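Local coordinates for chromosome replication initiation inhibitor protein (Agrobacterium tumefaciens, PDB 3FD3) that probably acts as a LysR-family DNA-binding transcription regulator, of which this chain is the C-terminal, periplasmic-binding-protein-like effector domain, at residues Pro101-Trp115 / Phe137-Leu149. Sequence-based numbering, arbitrary orientation. Where two conformers were deposited one is given.
With CA (calcium ion), chain B.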
ATOM      1  N   PRO A 101     -14.229 -14.052  10.097  1.00 22.61           N
ATOM      2  CA  PRO A 101     -13.958 -13.067   9.040  1.00 21.52           C
ATOM      3  C   PRO A 101     -12.577 -13.235   8.416  1.00 21.49           C
ATOM      4  O   PRO A 101     -11.561 -13.101   9.095  1.00 21.44           O
ATOM      5  CB  PRO A 101     -14.033 -11.718   9.779  1.00 22.04           C
ATOM      6  CG  PRO A 101     -14.874 -11.985  10.939  1.00 23.30           C
ATOM      7  CD  PRO A 101     -14.568 -13.396  11.370  1.00 22.78           C
ATOM      8  N   GLY A 102     -12.555 -13.497   7.115  1.00 20.33           N
ATOM      9  CA  GLY A 102     -11.317 -13.505   6.368  1.00 20.40           C
ATOM     10  C   GLY A 102     -10.946 -12.115   5.897  1.00 20.94           C
ATOM     11  O   GLY A 102     -11.730 -11.138   6.019  1.00 20.66           O
ATOM     12  N   LEU A 103      -9.763 -12.053   5.297  1.00 21.51           N
ATOM     13  CA  LEU A 103      -9.313 -10.902   4.533  1.00 20.93           C
ATOM     14  C   LEU A 103      -9.057 -11.363   3.094  1.00 21.38           C
ATOM     15  O   LEU A 103      -8.380 -12.379   2.874  1.00 22.90           O
ATOM     16  CB  LEU A 103      -8.023 -10.330   5.109  1.00 21.60           C
ATOM     17  CG  LEU A 103      -8.054  -9.954   6.579  1.00 22.10           C
ATOM     18  CD1 LEU A 103      -6.637  -9.681   7.125  1.00 22.72           C
ATOM     19  CD2 LEU A 103      -8.989  -8.730   6.798  1.00 20.67           C
ATOM     20  N   THR A 104      -9.593 -10.621   2.132  1.00 20.74           N
ATOM     21  CA  THR A 104      -9.412 -10.922   0.700  1.00 20.77           C
ATOM     22  C   THR A 104      -9.008  -9.627  -0.009  1.00 19.97           C
ATOM     23  O   THR A 104      -9.585  -8.575   0.226  1.00 19.45           O
ATOM     24  CB  THR A 104     -10.682 -11.551   0.086  1.00 20.42           C
ATOM     25  OG1 THR A 104     -11.130 -12.658   0.901  1.00 22.53           O
ATOM     26  CG2 THR A 104     -10.407 -12.060  -1.363  1.00 20.66           C
ATOM     27  N   PHE A 105      -7.998  -9.693  -0.863  1.00 20.70           N
ATOM     28  CA  PHE A 105      -7.400  -8.484  -1.428  1.00 20.59           C
ATOM     29  C   PHE A 105      -8.384  -7.875  -2.444  1.00 20.37           C
ATOM     30  O   PHE A 105      -8.701  -6.694  -2.381  1.00 20.15           O
ATOM     31  CB  PHE A 105      -6.041  -8.848  -2.053  1.00 21.64           C
ATOM     32  CG  PHE A 105      -5.184  -7.683  -2.422  1.00 21.29           C
ATOM     33  CD1 PHE A 105      -5.470  -6.923  -3.542  1.00 23.49           C
ATOM     34  CD2 PHE A 105      -4.056  -7.370  -1.680  1.00 24.16           C
ATOM     35  CE1 PHE A 105      -4.665  -5.846  -3.906  1.00 23.88           C
ATOM     36  CE2 PHE A 105      -3.247  -6.293  -2.047  1.00 23.30           C
ATOM     37  CZ  PHE A 105      -3.538  -5.550  -3.127  1.00 24.29           C
ATOM     38  N   ASN A 106      -8.878  -8.696  -3.358  1.00 19.89           N
ATOM     39  CA  ASN A 106      -9.863  -8.290  -4.334  1.00 20.69           C
ATOM     40  C   ASN A 106     -10.487  -9.552  -4.930  1.00 21.04           C
ATOM     41  O   ASN A 106     -10.230 -10.642  -4.444  1.00 19.78           O
ATOM     42  CB  ASN A 106      -9.274  -7.357  -5.408  1.00 20.24           C
ATOM     43  CG  ASN A 106      -8.179  -8.010  -6.220  1.00 20.21           C
ATOM     44  OD1 ASN A 106      -8.138  -9.244  -6.367  1.00 19.32           O
ATOM     45  ND2 ASN A 106      -7.307  -7.181  -6.807  1.00 21.80           N
ATOM     46  N   GLN A 107     -11.295  -9.424  -5.964  1.00 22.42           N
ATOM     47  CA  GLN A 107     -12.035 -10.584  -6.462  1.00 23.62           C
ATOM     48  C   GLN A 107     -11.157 -11.610  -7.174  1.00 23.99           C
ATOM     49  O   GLN A 107     -11.586 -12.725  -7.406  1.00 25.30           O
ATOM     50  CB  GLN A 107     -13.191 -10.126  -7.351  1.00 24.67           C
ATOM     51  CG  GLN A 107     -14.228  -9.348  -6.543  1.00 29.12           C
ATOM     52  CD  GLN A 107     -15.362  -8.800  -7.363  1.00 35.86           C
ATOM     53  OE1 GLN A 107     -16.459  -9.365  -7.375  1.00 39.44           O
ATOM     54  NE2 GLN A 107     -15.116  -7.682  -8.052  1.00 38.43           N
ATOM     55  N   LYS A 108      -9.934 -11.242  -7.503  1.00 23.53           N
ATOM     56  CA  LYS A 108      -8.975 -12.159  -8.123  1.00 24.38           C
ATOM     57  C   LYS A 108      -8.032 -12.846  -7.148  1.00 23.75           C
ATOM     58  O   LYS A 108      -7.189 -13.657  -7.565  1.00 23.30           O
ATOM     59  CB  LYS A 108      -8.185 -11.396  -9.183  1.00 24.87           C
ATOM     60  CG  LYS A 108      -9.095 -11.020 -10.333  1.00 26.69           C
ATOM     61  CD  LYS A 108      -8.385 -10.441 -11.508  1.00 29.91           C
ATOM     62  CE  LYS A 108      -9.376 -10.136 -12.607  1.00 31.33           C
ATOM     63  NZ  LYS A 108      -8.687  -9.823 -13.870  1.00 34.93           N
ATOM     64  N   ASP A 109      -8.167 -12.527  -5.861  1.00 23.00           N
ATOM     65  CA  ASP A 109      -7.281 -13.060  -4.838  1.00 23.01           C
ATOM     66  C   ASP A 109      -7.765 -14.446  -4.438  1.00 23.79           C
ATOM     67  O   ASP A 109      -8.780 -14.574  -3.720  1.00 23.53           O
ATOM     68  CB  ASP A 109      -7.260 -12.122  -3.628  1.00 22.88           C
ATOM     69  CG  ASP A 109      -6.478 -12.663  -2.447  1.00 23.37           C
ATOM     70  OD1 ASP A 109      -5.763 -13.683  -2.575  1.00 23.00           O
ATOM     71  OD2 ASP A 109      -6.592 -12.061  -1.336  1.00 20.54           O
ATOM     72  N   ARG A 110      -6.997 -15.459  -4.850  1.00 23.42           N
ATOM     73  CA  ARG A 110      -7.333 -16.858  -4.583  0.50 24.02           C
ATOM     74  C   ARG A 110      -6.521 -17.459  -3.446  1.00 23.42           C
ATOM     75  O   ARG A 110      -6.645 -18.651  -3.153  1.00 23.90           O
ATOM     76  CB  ARG A 110      -7.132 -17.709  -5.849  0.50 24.25           C
ATOM     77  CG  ARG A 110      -8.145 -17.426  -6.933  0.50 26.37           C
ATOM     78  CD  ARG A 110      -7.886 -18.262  -8.187  0.50 28.74           C
ATOM     79  NE  ARG A 110      -8.176 -19.686  -7.992  0.50 32.14           N
ATOM     80  CZ  ARG A 110      -7.329 -20.672  -8.275  0.50 32.96           C
ATOM     81  NH1 ARG A 110      -6.131 -20.402  -8.771  0.50 33.39           N
ATOM     82  NH2 ARG A 110      -7.687 -21.931  -8.065  0.50 33.94           N
ATOM     83  N   LEU A 111      -5.689 -16.651  -2.791  1.00 23.04           N
ATOM     84  CA  LEU A 111      -4.761 -17.211  -1.792  1.00 23.09           C
ATOM     85  C   LEU A 111      -5.426 -17.830  -0.555  1.00 22.74           C
ATOM     86  O   LEU A 111      -5.000 -18.880  -0.072  1.00 22.51           O
ATOM     87  CB  LEU A 111      -3.710 -16.171  -1.364  1.00 23.14           C
ATOM     88  CG  LEU A 111      -2.814 -15.580  -2.457  1.00 24.61           C
ATOM     89  CD1 LEU A 111      -1.641 -14.826  -1.795  1.00 26.17           C
ATOM     90  CD2 LEU A 111      -2.308 -16.617  -3.470  1.00 25.98           C
ATOM     91  N   GLN A 112      -6.458 -17.193  -0.022  1.00 21.80           N
ATOM     92  CA  GLN A 112      -7.126 -17.748   1.145  1.00 21.73           C
ATOM     93  C   GLN A 112      -7.839 -19.040   0.740  1.00 21.48           C
ATOM     94  O   GLN A 112      -7.784 -20.025   1.466  1.00 22.36           O
ATOM     95  CB  GLN A 112      -8.157 -16.781   1.715  1.00 20.58           C
ATOM     96  CG  GLN A 112      -7.546 -15.616   2.488  1.00 20.93           C
ATOM     97  CD  GLN A 112      -6.771 -14.639   1.626  1.00 22.51           C
ATOM     98  OE1 GLN A 112      -5.677 -14.218   1.994  1.00 22.16           O
ATOM     99  NE2 GLN A 112      -7.359 -14.229   0.503  1.00 21.91           N
ATOM    100  N   ALA A 113      -8.496 -19.014  -0.415  1.00 22.00           N
ATOM    101  CA  ALA A 113      -9.225 -20.185  -0.926  1.00 22.67           C
ATOM    102  C   ALA A 113      -8.266 -21.352  -1.150  1.00 23.05           C
ATOM    103  O   ALA A 113      -8.541 -22.505  -0.786  1.00 22.55           O
ATOM    104  CB  ALA A 113      -9.958 -19.843  -2.228  1.00 22.96           C
ATOM    105  N   SER A 114      -7.127 -21.046  -1.752  1.00 23.66           N
ATOM    106  CA  SER A 114      -6.104 -22.041  -2.015  1.00 24.96           C
ATOM    107  C   SER A 114      -5.546 -22.626  -0.709  1.00 24.50           C
ATOM    108  O   SER A 114      -5.411 -23.837  -0.575  1.00 25.09           O
ATOM    109  CB  SER A 114      -4.968 -21.422  -2.829  1.00 24.90           C
ATOM    110  OG  SER A 114      -4.044 -22.439  -3.125  1.00 28.46           O
ATOM    111  N   TRP A 115      -5.246 -21.757   0.247  1.00 24.28           N
ATOM    112  CA  TRP A 115      -4.751 -22.184   1.553  1.00 23.62           C
ATOM    113  C   TRP A 115      -5.748 -23.117   2.237  1.00 23.88           C
ATOM    114  O   TRP A 115      -5.373 -24.178   2.722  1.00 24.16           O
ATOM    115  CB  TRP A 115      -4.424 -20.980   2.458  1.00 23.75           C
ATOM    116  CG  TRP A 115      -3.943 -21.427   3.791  1.00 23.60           C
ATOM    117  CD1 TRP A 115      -2.666 -21.797   4.119  1.00 23.67           C
ATOM    118  CD2 TRP A 115      -4.729 -21.625   4.953  1.00 21.61           C
ATOM    119  NE1 TRP A 115      -2.608 -22.204   5.426  1.00 22.46           N
ATOM    120  CE2 TRP A 115      -3.866 -22.108   5.963  1.00 22.29           C
ATOM    121  CE3 TRP A 115      -6.093 -21.459   5.249  1.00 23.45           C
ATOM    122  CZ2 TRP A 115      -4.316 -22.411   7.245  1.00 23.56           C
ATOM    123  CZ3 TRP A 115      -6.532 -21.760   6.519  1.00 22.98           C
ATOM    124  CH2 TRP A 115      -5.649 -22.253   7.497  1.00 23.84           C
ATOM    125  N   PHE A 137      -3.401  -5.408   4.883  1.00 20.37           N
ATOM    126  CA  PHE A 137      -3.613  -6.816   5.285  1.00 20.42           C
ATOM    127  C   PHE A 137      -2.885  -7.113   6.605  1.00 20.35           C
ATOM    128  O   PHE A 137      -3.452  -7.719   7.505  1.00 20.54           O
ATOM    129  CB  PHE A 137      -3.077  -7.811   4.237  1.00 21.13           C
ATOM    130  CG  PHE A 137      -4.121  -8.638   3.543  1.00 20.15           C
ATOM    131  CD1 PHE A 137      -5.078  -8.060   2.745  1.00 21.74           C
ATOM    132  CD2 PHE A 137      -4.066 -10.031   3.613  1.00 21.72           C
ATOM    133  CE1 PHE A 137      -6.024  -8.843   2.062  1.00 20.65           C
ATOM    134  CE2 PHE A 137      -5.001 -10.803   2.947  1.00 21.03           C
ATOM    135  CZ  PHE A 137      -5.975 -10.196   2.140  1.00 20.55           C
ATOM    136  N   VAL A 138      -1.624  -6.702   6.705  1.00 20.77           N
ATOM    137  CA  VAL A 138      -0.854  -6.964   7.904  1.00 20.99           C
ATOM    138  C   VAL A 138      -1.472  -6.218   9.082  1.00 21.15           C
ATOM    139  O   VAL A 138      -1.679  -6.774  10.151  1.00 20.69           O
ATOM    140  CB  VAL A 138       0.598  -6.589   7.763  1.00 21.76           C
ATOM    141  CG1 VAL A 138       1.345  -6.769   9.125  1.00 19.53           C
ATOM    142  CG2 VAL A 138       1.237  -7.456   6.652  1.00 23.00           C
ATOM    143  N   LYS A 139      -1.792  -4.947   8.880  1.00 20.88           N
ATOM    144  CA  LYS A 139      -2.401  -4.172   9.967  1.00 21.69           C
ATOM    145  C   LYS A 139      -3.721  -4.770  10.442  1.00 21.27           C
ATOM    146  O   LYS A 139      -3.985  -4.835  11.648  1.00 21.42           O
ATOM    147  CB  LYS A 139      -2.649  -2.732   9.535  1.00 22.31           C
ATOM    148  CG  LYS A 139      -1.448  -1.885   9.393  1.00 27.17           C
ATOM    149  CD  LYS A 139      -1.855  -0.386   9.318  1.00 31.89           C
ATOM    150  CE  LYS A 139      -0.666   0.501   9.001  1.00 34.68           C
ATOM    151  NZ  LYS A 139       0.125  -0.037   7.836  1.00 38.13           N
ATOM    152  N   ALA A 140      -4.548  -5.213   9.500  1.00 20.15           N
ATOM    153  CA  ALA A 140      -5.848  -5.802   9.831  1.00 21.31           C
ATOM    154  C   ALA A 140      -5.666  -7.110  10.585  1.00 21.43           C
ATOM    155  O   ALA A 140      -6.422  -7.427  11.498  1.00 22.10           O
ATOM    156  CB  ALA A 140      -6.627  -6.047   8.562  1.00 20.86           C
ATOM    157  N   SER A 141      -4.657  -7.883  10.193  1.00 21.53           N
ATOM    158  CA  SER A 141      -4.337  -9.143  10.874  1.00 21.44           C
ATOM    159  C   SER A 141      -3.900  -8.884  12.304  1.00 20.61           C
ATOM    160  O   SER A 141      -4.416  -9.518  13.244  1.00 20.80           O
ATOM    161  CB  SER A 141      -3.234  -9.899  10.140  1.00 22.08           C
ATOM    162  OG  SER A 141      -3.596 -10.154   8.793  1.00 27.32           O
ATOM    163  N   LEU A 142      -3.007  -7.904  12.484  1.00 20.36           N
ATOM    164  CA  LEU A 142      -2.519  -7.532  13.809  1.00 20.02           C
ATOM    165  C   LEU A 142      -3.644  -6.979  14.708  1.00 20.65           C
ATOM    166  O   LEU A 142      -3.635  -7.204  15.908  1.00 20.29           O
ATOM    167  CB  LEU A 142      -1.424  -6.474  13.687  1.00 20.50           C
ATOM    168  CG  LEU A 142      -0.066  -6.949  13.207  1.00 20.45           C
ATOM    169  CD1 LEU A 142       0.767  -5.728  12.770  1.00 23.69           C
ATOM    170  CD2 LEU A 142       0.645  -7.759  14.363  1.00 21.38           C
ATOM    171  N   ALA A 143      -4.577  -6.249  14.100  1.00 20.93           N
ATOM    172  CA  ALA A 143      -5.663  -5.593  14.813  1.00 21.57           C
ATOM    173  C   ALA A 143      -6.783  -6.551  15.175  1.00 22.18           C
ATOM    174  O   ALA A 143      -7.778  -6.130  15.788  1.00 22.89           O
ATOM    175  CB  ALA A 143      -6.210  -4.443  13.988  1.00 22.05           C
ATOM    176  N   GLY A 144      -6.664  -7.825  14.801  1.00 21.16           N
ATOM    177  CA  GLY A 144      -7.700  -8.824  15.140  1.00 21.02           C
ATOM    178  C   GLY A 144      -8.956  -8.768  14.278  1.00 20.90           C
ATOM    179  O   GLY A 144     -10.027  -9.229  14.668  1.00 20.50           O
HETATM  180  N   MSE A 145      -8.831  -8.133  13.112  1.00 20.53           N
HETATM  181  CA  MSE A 145      -9.970  -7.868  12.247  1.00 21.32           C
HETATM  182  C   MSE A 145     -10.336  -9.081  11.362  1.00 22.08           C
HETATM  183  O   MSE A 145     -11.486  -9.322  11.055  1.00 22.46           O
HETATM  184  CB  MSE A 145      -9.601  -6.650  11.403  1.00 23.15           C
HETATM  185  CG  MSE A 145     -10.654  -6.062  10.769  1.00 25.05           C
HETATM  186 SE   MSE A 145     -10.098  -4.370   9.927  0.80 23.35          SE
HETATM  187  CE  MSE A 145     -11.351  -4.601   8.655  1.00 29.74           C
ATOM    188  N   GLY A 146      -9.326  -9.850  10.973  1.00 21.84           N
ATOM    189  CA  GLY A 146      -9.532 -11.000  10.114  1.00 21.34           C
ATOM    190  C   GLY A 146      -8.268 -11.810  10.049  1.00 21.89           C
ATOM    191  O   GLY A 146      -7.245 -11.431  10.629  1.00 21.09           O
ATOM    192  N   TRP A 147      -8.385 -12.962   9.402  1.00 21.15           N
ATOM    193  CA  TRP A 147      -7.232 -13.794   9.043  1.00 20.68           C
ATOM    194  C   TRP A 147      -6.979 -13.704   7.540  1.00 20.64           C
ATOM    195  O   TRP A 147      -7.884 -13.485   6.767  1.00 21.22           O
ATOM    196  CB  TRP A 147      -7.440 -15.240   9.460  1.00 20.11           C
ATOM    197  CG  TRP A 147      -8.464 -15.981   8.591  1.00 21.96           C
ATOM    198  CD1 TRP A 147      -9.810 -16.028   8.767  1.00 21.99           C
ATOM    199  CD2 TRP A 147      -8.186 -16.735   7.412  1.00 20.19           C
ATOM    200  NE1 TRP A 147     -10.393 -16.764   7.782  1.00 21.19           N
ATOM    201  CE2 TRP A 147      -9.419 -17.211   6.927  1.00 22.30           C
ATOM    202  CE3 TRP A 147      -7.013 -17.047   6.712  1.00 21.18           C
ATOM    203  CZ2 TRP A 147      -9.511 -18.010   5.782  1.00 22.01           C
ATOM    204  CZ3 TRP A 147      -7.110 -17.817   5.565  1.00 22.20           C
ATOM    205  CH2 TRP A 147      -8.347 -18.285   5.112  1.00 21.70           C
ATOM    206  N   GLY A 148      -5.724 -13.874   7.142  1.00 20.44           N
ATOM    207  CA  GLY A 148      -5.399 -13.848   5.731  1.00 20.83           C
ATOM    208  C   GLY A 148      -3.980 -14.271   5.464  1.00 20.44           C
ATOM    209  O   GLY A 148      -3.205 -14.492   6.395  1.00 20.56           O
ATOM    210  N   LEU A 149      -3.666 -14.401   4.173  1.00 20.44           N
ATOM    211  CA  LEU A 149      -2.325 -14.800   3.751  1.00 20.85           C
ATOM    212  C   LEU A 149      -1.448 -13.564   3.610  1.00 20.70           C
ATOM    213  O   LEU A 149      -1.785 -12.619   2.881  1.00 23.75           O
ATOM    214  CB  LEU A 149      -2.387 -15.579   2.446  1.00 20.45           C
ATOM    215  CG  LEU A 149      -2.728 -17.078   2.536  1.00 20.88           C
ATOM    216  CD1 LEU A 149      -1.573 -17.874   3.113  1.00 22.81           C
ATOM    217  CD2 LEU A 149      -3.991 -17.321   3.400  1.00 19.99           C
TER
HETATM  218 CA    CA B   1      -2.431 -11.371   0.918  0.70 36.28          CA
HETATM  219  O   HOH W   1      -4.145 -12.698   0.185  1.00 26.70           O
HETATM  220  O   HOH W   2      -0.797  -9.614   1.116  1.00 23.28           O
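Gly102 and Trp147 are joined by a single beta bridge, with Trp147 N giving to Pro101 O (3.2 Å) and Leu103 N to Trp147 O (2.8 Å), while strand 102-104 runs antiparallel to helix 137-142. The contact lies in the LysR substrate-binding domain, of periplasmic-binding-protein type, and brings strand 102-104 and the start of helix 111-120 against the connection that leaves helix 134-142 through a Schellman motif at Gly144. Leu103 CB sits over one face of the Phe137 ring, 3.6 Å from Phe137 CZ, and Leu103 CD1 reaches Ala140 CB and Ser141 OG. CG of Trp147, set between the backbone N and the carbonyl carbon (chi1 73°), turns the indole back so that Gly102 CA sits over one face of its five-membered ring, a CH-pi contact; its six-membered ring meets Gln112 CB and, obliquely, Trp115. The Gln112 chain bends at chi2 (68°), and OE1 accepts from Leu149 N at 3.0 Å, the N lying in the amide's carbonyl plane on a lone pair, in a nearly straight bond (169°). Gln112 NE2 donates to Asp109 OD2, so the amide is held at both ends; the same OD2 takes Phe105 N on its anti lone pair. Asp109 OD1 accepts from Leu111 N, a capping bond. Leu149 O binds calcium at 2.4 Å, and a water ligand of that ion donates to Asp109 OD2 and, at 2.8 Å, to Gln112 OE1.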